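Local coordinates for cytoplasmic export protein 1 (Saccharomyces cerevisiae, PDB 3VWA) that takes part in nuclear tRNA export, probably collecting tRNAs from export receptors at the nuclear pore complex and passing aminoacylated ones to the translation machinery, at residues S392-T395 with L396-Q399; Q428-D432 with V433-T437; W208-N211 with V212-S216. One frame throughout, in Å; residues are numbered along the deposited sequence.

Contact 1 of 3, residues S392-T395 with L396-Q399; sequences SDAT and LRLQ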
loop_
_atom_site.group_PDB
_atom_site.type_symbol
_atom_site.label_atom_id
_atom_site.label_comp_id
_atom_site.label_asym_id
_atom_site.label_seq_id
_atom_site.Cartn_x
_atom_site.Cartn_y
_atom_site.Cartn_z
ATOM N N SER A 392 18.655 -10.826 -25.510
ATOM C CA SER A 392 20.025 -10.721 -25.973
ATOM C C SER A 392 20.952 -10.235 -24.908
ATOM O O SER A 392 22.144 -10.481 -24.984
ATOM C CB SER A 392 20.137 -9.817 -27.228
ATOM O OG SER A 392 19.905 -8.440 -26.925
ATOM N N ASP A 393 20.421 -9.509 -23.928
ATOM C CA ASP A 393 21.240 -8.997 -22.822
ATOM C C ASP A 393 21.422 -10.149 -21.800
ATOM O O ASP A 393 20.445 -10.701 -21.279
ATOM C CB ASP A 393 20.523 -7.791 -22.200
ATOM C CG ASP A 393 21.338 -7.115 -21.125
ATOM O OD1 ASP A 393 22.052 -6.099 -21.383
ATOM O OD2 ASP A 393 21.340 -7.608 -20.006
ATOM N N ALA A 394 22.668 -10.535 -21.540
ATOM C CA ALA A 394 22.970 -11.689 -20.702
ATOM C C ALA A 394 22.552 -11.434 -19.271
ATOM O O ALA A 394 22.189 -12.365 -18.519
ATOM C CB ALA A 394 24.452 -12.020 -20.771
ATOM N N THR A 395 22.544 -10.167 -18.889
ATOM C CA THR A 395 22.148 -9.819 -17.512
ATOM C C THR A 395 20.621 -9.968 -17.309
ATOM O O THR A 395 20.156 -10.407 -16.209
ATOM C CB THR A 395 22.709 -8.445 -17.084
ATOM O OG1 THR A 395 22.311 -7.488 -18.064
ATOM C CG2 THR A 395 24.201 -8.468 -17.110
ATOM N N LEU A 396 19.828 -9.662 -18.346
ATOM C CA LEU A 396 18.387 -9.938 -18.216
ATOM C C LEU A 396 18.160 -11.465 -18.163
ATOM O O LEU A 396 17.363 -11.957 -17.341
ATOM C CB LEU A 396 17.549 -9.320 -19.333
ATOM C CG LEU A 396 16.228 -8.618 -18.979
ATOM C CD1 LEU A 396 15.144 -8.838 -20.018
ATOM C CD2 LEU A 396 15.701 -8.956 -17.591
ATOM N N ARG A 397 18.853 -12.210 -19.022
ATOM C CA ARG A 397 18.747 -13.694 -18.976
ATOM C C ARG A 397 19.146 -14.260 -17.630
ATOM O O ARG A 397 18.384 -15.041 -17.055
ATOM C CB ARG A 397 19.593 -14.358 -20.052
ATOM C CG ARG A 397 19.342 -13.791 -21.418
ATOM C CD ARG A 397 19.779 -14.767 -22.497
ATOM N NE ARG A 397 21.203 -15.128 -22.475
ATOM C CZ ARG A 397 22.174 -14.407 -23.054
ATOM N NH1 ARG A 397 21.905 -13.242 -23.657
ATOM N NH2 ARG A 397 23.428 -14.821 -23.038
ATOM N N LEU A 398 20.308 -13.864 -17.113
ATOM C CA LEU A 398 20.719 -14.299 -15.765
ATOM C C LEU A 398 19.682 -13.926 -14.707
ATOM O O LEU A 398 19.244 -14.757 -13.952
ATOM C CB LEU A 398 22.076 -13.725 -15.353
ATOM C CG LEU A 398 22.666 -14.196 -13.994
ATOM C CD1 LEU A 398 22.916 -15.691 -13.978
ATOM C CD2 LEU A 398 23.960 -13.426 -13.630
ATOM N N GLN A 399 19.259 -12.671 -14.655
ATOM C CA GLN A 399 18.277 -12.355 -13.620
ATOM C C GLN A 399 16.982 -13.120 -13.783
ATOM O O GLN A 399 16.382 -13.495 -12.771
ATOM C CB GLN A 399 17.998 -10.866 -13.467
ATOM C CG GLN A 399 19.206 -10.072 -12.992
ATOM C CD GLN A 399 19.773 -10.593 -11.680
ATOM O OE1 GLN A 399 20.820 -11.169 -11.682
ATOM N NE2 GLN A 399 19.069 -10.386 -10.565
HETATM O O HOH W 1 24.757 -12.807 -25.090
#

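Contact 2 of 3, residues Q428-D432 with V433-T437; sequences QVDSD and VEIRT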
loop_
_atom_site.group_PDB
_atom_site.type_symbol
_atom_site.label_atom_id
_atom_site.label_comp_id
_atom_site.label_asym_id
_atom_site.label_seq_id
_atom_site.Cartn_x
_atom_site.Cartn_y
_atom_site.Cartn_z
ATOM N N GLN A 428 21.772 -23.970 -20.094
ATOM C CA GLN A 428 22.940 -24.693 -19.674
ATOM C C GLN A 428 24.075 -24.661 -20.738
ATOM O O GLN A 428 25.254 -24.943 -20.434
ATOM C CB GLN A 428 22.540 -26.127 -19.274
ATOM C CG GLN A 428 23.669 -26.931 -18.655
ATOM C CD GLN A 428 23.216 -28.174 -17.892
ATOM O OE1 GLN A 428 22.168 -28.792 -18.188
ATOM N NE2 GLN A 428 24.024 -28.563 -16.903
ATOM N N VAL A 429 23.730 -24.310 -21.973
ATOM C CA VAL A 429 24.760 -24.190 -23.028
ATOM C C VAL A 429 24.920 -22.700 -23.464
ATOM O O VAL A 429 25.458 -22.361 -24.538
ATOM C CB VAL A 429 24.474 -25.184 -24.203
ATOM C CG1 VAL A 429 23.096 -24.963 -24.805
ATOM C CG2 VAL A 429 25.525 -25.064 -25.297
ATOM N N ASP A 430 24.442 -21.808 -22.602
ATOM C CA ASP A 430 24.396 -20.393 -22.909
ATOM C C ASP A 430 25.797 -19.905 -23.132
ATOM O O ASP A 430 26.733 -20.362 -22.454
ATOM C CB ASP A 430 23.764 -19.633 -21.727
ATOM C CG ASP A 430 23.286 -18.230 -22.105
ATOM O OD1 ASP A 430 22.081 -18.060 -22.338
ATOM O OD2 ASP A 430 24.124 -17.295 -22.140
ATOM N N SER A 431 25.942 -18.922 -24.026
ATOM C CA SER A 431 27.218 -18.278 -24.240
ATOM C C SER A 431 27.849 -17.645 -22.986
ATOM O O SER A 431 29.059 -17.597 -22.888
ATOM C CB SER A 431 27.107 -17.244 -25.370
ATOM O OG SER A 431 26.086 -16.315 -25.080
ATOM N N ASP A 432 27.049 -17.196 -22.019
ATOM C CA ASP A 432 27.572 -16.667 -20.763
ATOM C C ASP A 432 27.842 -17.770 -19.694
ATOM O O ASP A 432 26.971 -18.605 -19.393
ATOM C CB ASP A 432 26.602 -15.589 -20.239
ATOM C CG ASP A 432 27.166 -14.806 -19.078
ATOM O OD1 ASP A 432 27.667 -13.688 -19.297
ATOM O OD2 ASP A 432 27.079 -15.290 -17.934
ATOM N N VAL A 433 29.053 -17.762 -19.126
ATOM C CA VAL A 433 29.475 -18.754 -18.140
ATOM C C VAL A 433 28.648 -18.627 -16.863
ATOM O O VAL A 433 28.320 -19.631 -16.189
ATOM C CB VAL A 433 31.001 -18.675 -17.839
ATOM C CG1 VAL A 433 31.366 -17.350 -17.165
ATOM C CG2 VAL A 433 31.457 -19.844 -16.959
ATOM N N GLU A 434 28.296 -17.390 -16.534
ATOM C CA GLU A 434 27.532 -17.133 -15.331
ATOM C C GLU A 434 26.118 -17.834 -15.393
ATOM O O GLU A 434 25.673 -18.467 -14.428
ATOM C CB GLU A 434 27.527 -15.637 -15.061
ATOM C CG GLU A 434 27.146 -15.219 -13.649
ATOM C CD GLU A 434 28.123 -15.704 -12.583
ATOM O OE1 GLU A 434 29.319 -15.924 -12.910
ATOM O OE2 GLU A 434 27.697 -15.862 -11.417
ATOM N N ILE A 435 25.507 -17.802 -16.563
ATOM C CA ILE A 435 24.219 -18.386 -16.813
ATOM C C ILE A 435 24.329 -19.880 -16.795
ATOM O O ILE A 435 23.465 -20.542 -16.217
ATOM C CB ILE A 435 23.613 -17.888 -18.160
ATOM C CG1 ILE A 435 23.284 -16.398 -18.060
ATOM C CG2 ILE A 435 22.343 -18.681 -18.531
ATOM C CD1 ILE A 435 22.734 -15.768 -19.350
ATOM N N ARG A 436 25.377 -20.423 -17.427
ATOM C CA ARG A 436 25.677 -21.871 -17.305
ATOM C C ARG A 436 25.841 -22.383 -15.880
ATOM O O ARG A 436 25.277 -23.446 -15.541
ATOM C CB ARG A 436 26.837 -22.335 -18.213
ATOM C CG ARG A 436 26.584 -21.918 -19.703
ATOM C CD ARG A 436 27.387 -22.694 -20.709
ATOM N NE ARG A 436 28.833 -22.677 -20.406
ATOM C CZ ARG A 436 29.686 -21.697 -20.711
ATOM N NH1 ARG A 436 30.973 -21.852 -20.384
ATOM N NH2 ARG A 436 29.278 -20.585 -21.345
ATOM N N THR A 437 26.602 -21.640 -15.074
ATOM C CA THR A 437 26.863 -21.939 -13.660
ATOM C C THR A 437 25.525 -21.954 -12.893
ATOM O O THR A 437 25.192 -22.946 -12.204
ATOM C CB THR A 437 27.871 -20.912 -13.059
ATOM O OG1 THR A 437 29.065 -20.882 -13.863
ATOM C CG2 THR A 437 28.286 -21.251 -11.599
#

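Contact 3 of 3, residues W208-N211 with V212-S216; sequences WIVN and VNMIS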
loop_
_atom_site.group_PDB
_atom_site.type_symbol
_atom_site.label_atom_id
_atom_site.label_comp_id
_atom_site.label_asym_id
_atom_site.label_seq_id
_atom_site.Cartn_x
_atom_site.Cartn_y
_atom_site.Cartn_z
ATOM N N TRP A 208 4.862 29.858 14.279
ATOM C CA TRP A 208 3.417 29.724 14.482
ATOM C C TRP A 208 3.023 29.983 15.906
ATOM O O TRP A 208 1.838 30.036 16.222
ATOM C CB TRP A 208 2.932 28.330 14.051
ATOM C CG TRP A 208 2.895 28.117 12.538
ATOM C CD1 TRP A 208 3.506 28.893 11.530
ATOM C CD2 TRP A 208 2.232 27.041 11.824
ATOM N NE1 TRP A 208 3.233 28.379 10.274
ATOM C CE2 TRP A 208 2.473 27.279 10.379
ATOM C CE3 TRP A 208 1.447 25.944 12.208
ATOM C CZ2 TRP A 208 1.963 26.421 9.394
ATOM C CZ3 TRP A 208 0.932 25.103 11.201
ATOM C CH2 TRP A 208 1.203 25.325 9.844
ATOM N N ILE A 209 4.010 30.119 16.795
ATOM C CA ILE A 209 3.685 30.235 18.214
ATOM C C ILE A 209 2.713 31.375 18.511
ATOM O O ILE A 209 1.723 31.200 19.228
ATOM C CB ILE A 209 4.941 30.298 19.116
ATOM C CG1 ILE A 209 5.433 28.880 19.421
ATOM C CG2 ILE A 209 4.609 30.984 20.426
ATOM C CD1 ILE A 209 6.822 28.823 20.044
ATOM N N VAL A 210 2.951 32.536 17.927
ATOM C CA VAL A 210 2.196 33.688 18.378
ATOM C C VAL A 210 0.822 33.616 17.764
ATOM O O VAL A 210 -0.189 33.884 18.439
ATOM C CB VAL A 210 2.876 35.018 18.030
ATOM C CG1 VAL A 210 1.868 36.155 18.114
ATOM C CG2 VAL A 210 4.069 35.256 18.957
ATOM N N ASN A 211 0.786 33.282 16.483
ATOM C CA ASN A 211 -0.481 33.177 15.785
ATOM C C ASN A 211 -1.442 32.232 16.507
ATOM O O ASN A 211 -2.586 32.596 16.780
ATOM C CB ASN A 211 -0.251 32.801 14.320
ATOM C CG ASN A 211 0.420 33.931 13.541
ATOM O OD1 ASN A 211 0.049 35.087 13.697
ATOM N ND2 ASN A 211 1.411 33.605 12.711
ATOM N N VAL A 212 -0.963 31.049 16.878
ATOM C CA VAL A 212 -1.797 30.067 17.575
ATOM C C VAL A 212 -2.302 30.586 18.925
ATOM O O VAL A 212 -3.446 30.283 19.336
ATOM C CB VAL A 212 -1.042 28.728 17.732
ATOM C CG1 VAL A 212 -1.708 27.806 18.746
ATOM C CG2 VAL A 212 -0.917 28.033 16.377
ATOM N N ASN A 213 -1.452 31.359 19.618
ATOM C CA ASN A 213 -1.827 31.940 20.903
ATOM C C ASN A 213 -2.936 32.936 20.756
ATOM O O ASN A 213 -3.844 32.988 21.568
ATOM C CB ASN A 213 -0.650 32.629 21.556
ATOM C CG ASN A 213 0.202 31.672 22.292
ATOM O OD1 ASN A 213 -0.234 30.573 22.616
ATOM N ND2 ASN A 213 1.431 32.067 22.567
HETATM N N MSE A 214 -2.848 33.723 19.700
HETATM C CA MSE A 214 -3.852 34.711 19.383
HETATM C C MSE A 214 -5.210 34.059 19.235
HETATM O O MSE A 214 -6.167 34.475 19.895
HETATM C CB MSE A 214 -3.396 35.387 18.109
HETATM C CG MSE A 214 -2.157 36.249 18.375
HETATM SE SE MSE A 214 -1.973 37.454 16.821
HETATM C CE MSE A 214 -0.821 38.893 17.571
ATOM N N ILE A 215 -5.312 33.026 18.398
ATOM C CA ILE A 215 -6.610 32.380 18.190
ATOM C C ILE A 215 -7.026 31.642 19.460
ATOM O O ILE A 215 -8.210 31.518 19.749
ATOM C CB ILE A 215 -6.660 31.405 16.975
ATOM C CG1 ILE A 215 -5.652 30.255 17.089
ATOM C CG2 ILE A 215 -6.456 32.130 15.674
ATOM C CD1 ILE A 215 -5.846 29.192 16.020
ATOM N N SER A 216 -6.047 31.183 20.224
ATOM C CA SER A 216 -6.311 30.438 21.460
ATOM C C SER A 216 -7.019 31.297 22.487
ATOM O O SER A 216 -7.783 30.788 23.292
ATOM C CB SER A 216 -5.033 29.866 22.058
ATOM O OG SER A 216 -4.847 28.546 21.621
#

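Contact 1 of 3, residues S392-T395 with L396-Q399
Asp393 and Leu396 meet in an N-cap, the motif that opens helix 394-407 within the first HEAT repeat. The capping bonds come first: OD2 of Asp393 accepts from Leu396 N at 3.0 Å and, more weakly, from Thr395 N. With CG anti to the backbone N (chi1 -175°), the carboxylate swings forward to the first-turn N-H groups, which have no earlier turn to accept them. The position of OD2 is less certain than the rest.

Backbone bonds take over at once. Arg397 N reaches Asp393 O at 3.1 Å, and Leu398 N and Gln399 N continue the ladder to Ala394 O and Thr395 O.

The third kind of interaction belongs to the Arg397 side chain. Its bend at chi3 (-60°) folds the guanidinium back over the helix start, so that one face rests against Ala394, CA lying 3.5 Å above the plane toward the rim, while Ala394 CB sits 3.7 Å from Arg397 NH2. Beyond the turn, Arg397 NH2 forms a salt bridge with Asp430 OD2, and NH1 also donates to Asp391 O. Leu396 packs on Leu362 of helix 355-368, whereas Leu398 faces helix 433-446. At the guanidinium's edge, in its plane, a water accepts from Arg397 NH2 at 3.2 Å and donates weakly to Ser392 O.

Contact 2 of 3, residues Q428-D432 with V433-T437
Arg436 turns back on the loop that leads into its own helix and threads its side chain among that loop's carbonyls. The chain bends at chi3 (-53°), which brings CD within 3.1 Å of Gln428 O and lets NH2 donate to Asp430 O at 2.8 Å. This bond is close to straight and lies near both the guanidinium plane and the carbonyl plane; together with the bond from NE to Asp471, it helps hold the flat group. One guanidinium face meanwhile covers Val433 CA, offset toward the rim. The charge of Arg436 is met outside the loop: NE forms its salt bridge with Asp471, so Arg436 ties the loop to the turn between helices 454-469 and 474-487.

Two aspartates shape the approach to the helix. OD2 of Asp430 uses its anti lone pair to accept from Asp432 N at 2.9 Å, closing an Asx turn, and the same oxygen is paired with Arg397 of helix 394-407. One oxygen thus serves both the turn and the salt bridge, while the side chain also lies against Ile435, whose CG2 is 3.6 Å from Asp430 CB and whose CD1 approaches OD2.

Asp432 then caps the helix. Its OD2 takes Ile435 N at 3.3 Å, again through the anti lone pair, and Glu434 N by a shorter but sharply bent, weak bond. The first regular rung follows, Arg436 N to Asp432 O. Glu434 lies beside Asp432, pointing the same way, and its OE1 is paired with Lys475; that lysine probably eases the proximity of two acids. An Asx turn running into an aspartate N-cap thus joins helices 413-427 and 433-446 in the HEAT-repeat stack.

Contact 3 of 3, residues W208-N211 with V212-S216
Val210 O receives Met214 N at 2.9 Å, and Met214 CG also comes to 3.1 Å from Val210 O. From there the selenomethionine chain runs extended, and its CE ends 3.9 Å from Val210 CG1, the two side chains crossing at a slant. Val210 presents that methyl because CG1 stands anti to the backbone N (chi1 162°). Further round, Met214 also touches Arg228 and Ile220.

The neighbouring rungs are similar. Val212 N donates to Trp208 O at 3.0 Å, while CG2 of Val212 packs on the same oxygen. Asn213 N reaches Ile209 O less directly, at an N-H...O angle of 151°, and the Asn213 amide lies alongside Ile209, its ND2 4.0 Å from CG2 of Ile209.

This short helix, 209-216, belongs to the helical part of the kinase-like domain and packs against helices 186-198 and 222-231. Val212 packs on Ile195, and Ile215 on Leu191 and Phe225; the Trp208 indole lies against Leu229 and Trp235, with NE1 bonded to Thr232 OG1. Asn211 takes part on two fronts, its O accepting from Ile215 N at 3.2 Å and its OD1 from Arg228 by a weak bond. At the last turn, Val212 O accepts from Ser216 N and, weakly, from Ser216 OG.

Contacts 1 and 2 are the starts of helices 394-407 and 433-446, with helix 413-427 between them in sequence; their centres are about 11 Å apart, and they interlock. A salt bridge from Arg397 NH2 to Asp430 OD2 (2.7 Å) links an arginine of the first helix turn to the Asx turn that precedes the next cap. Ile435 CD1 packs alongside, 3.5 Å from Arg397 CB, and Leu398 packs on Glu434. Contact 3 stands apart, in the kinase-like domain on the far side of the chain's centre: its centre lies about 61 Å from that of contact 1 and about 70 Å from that of contact 2.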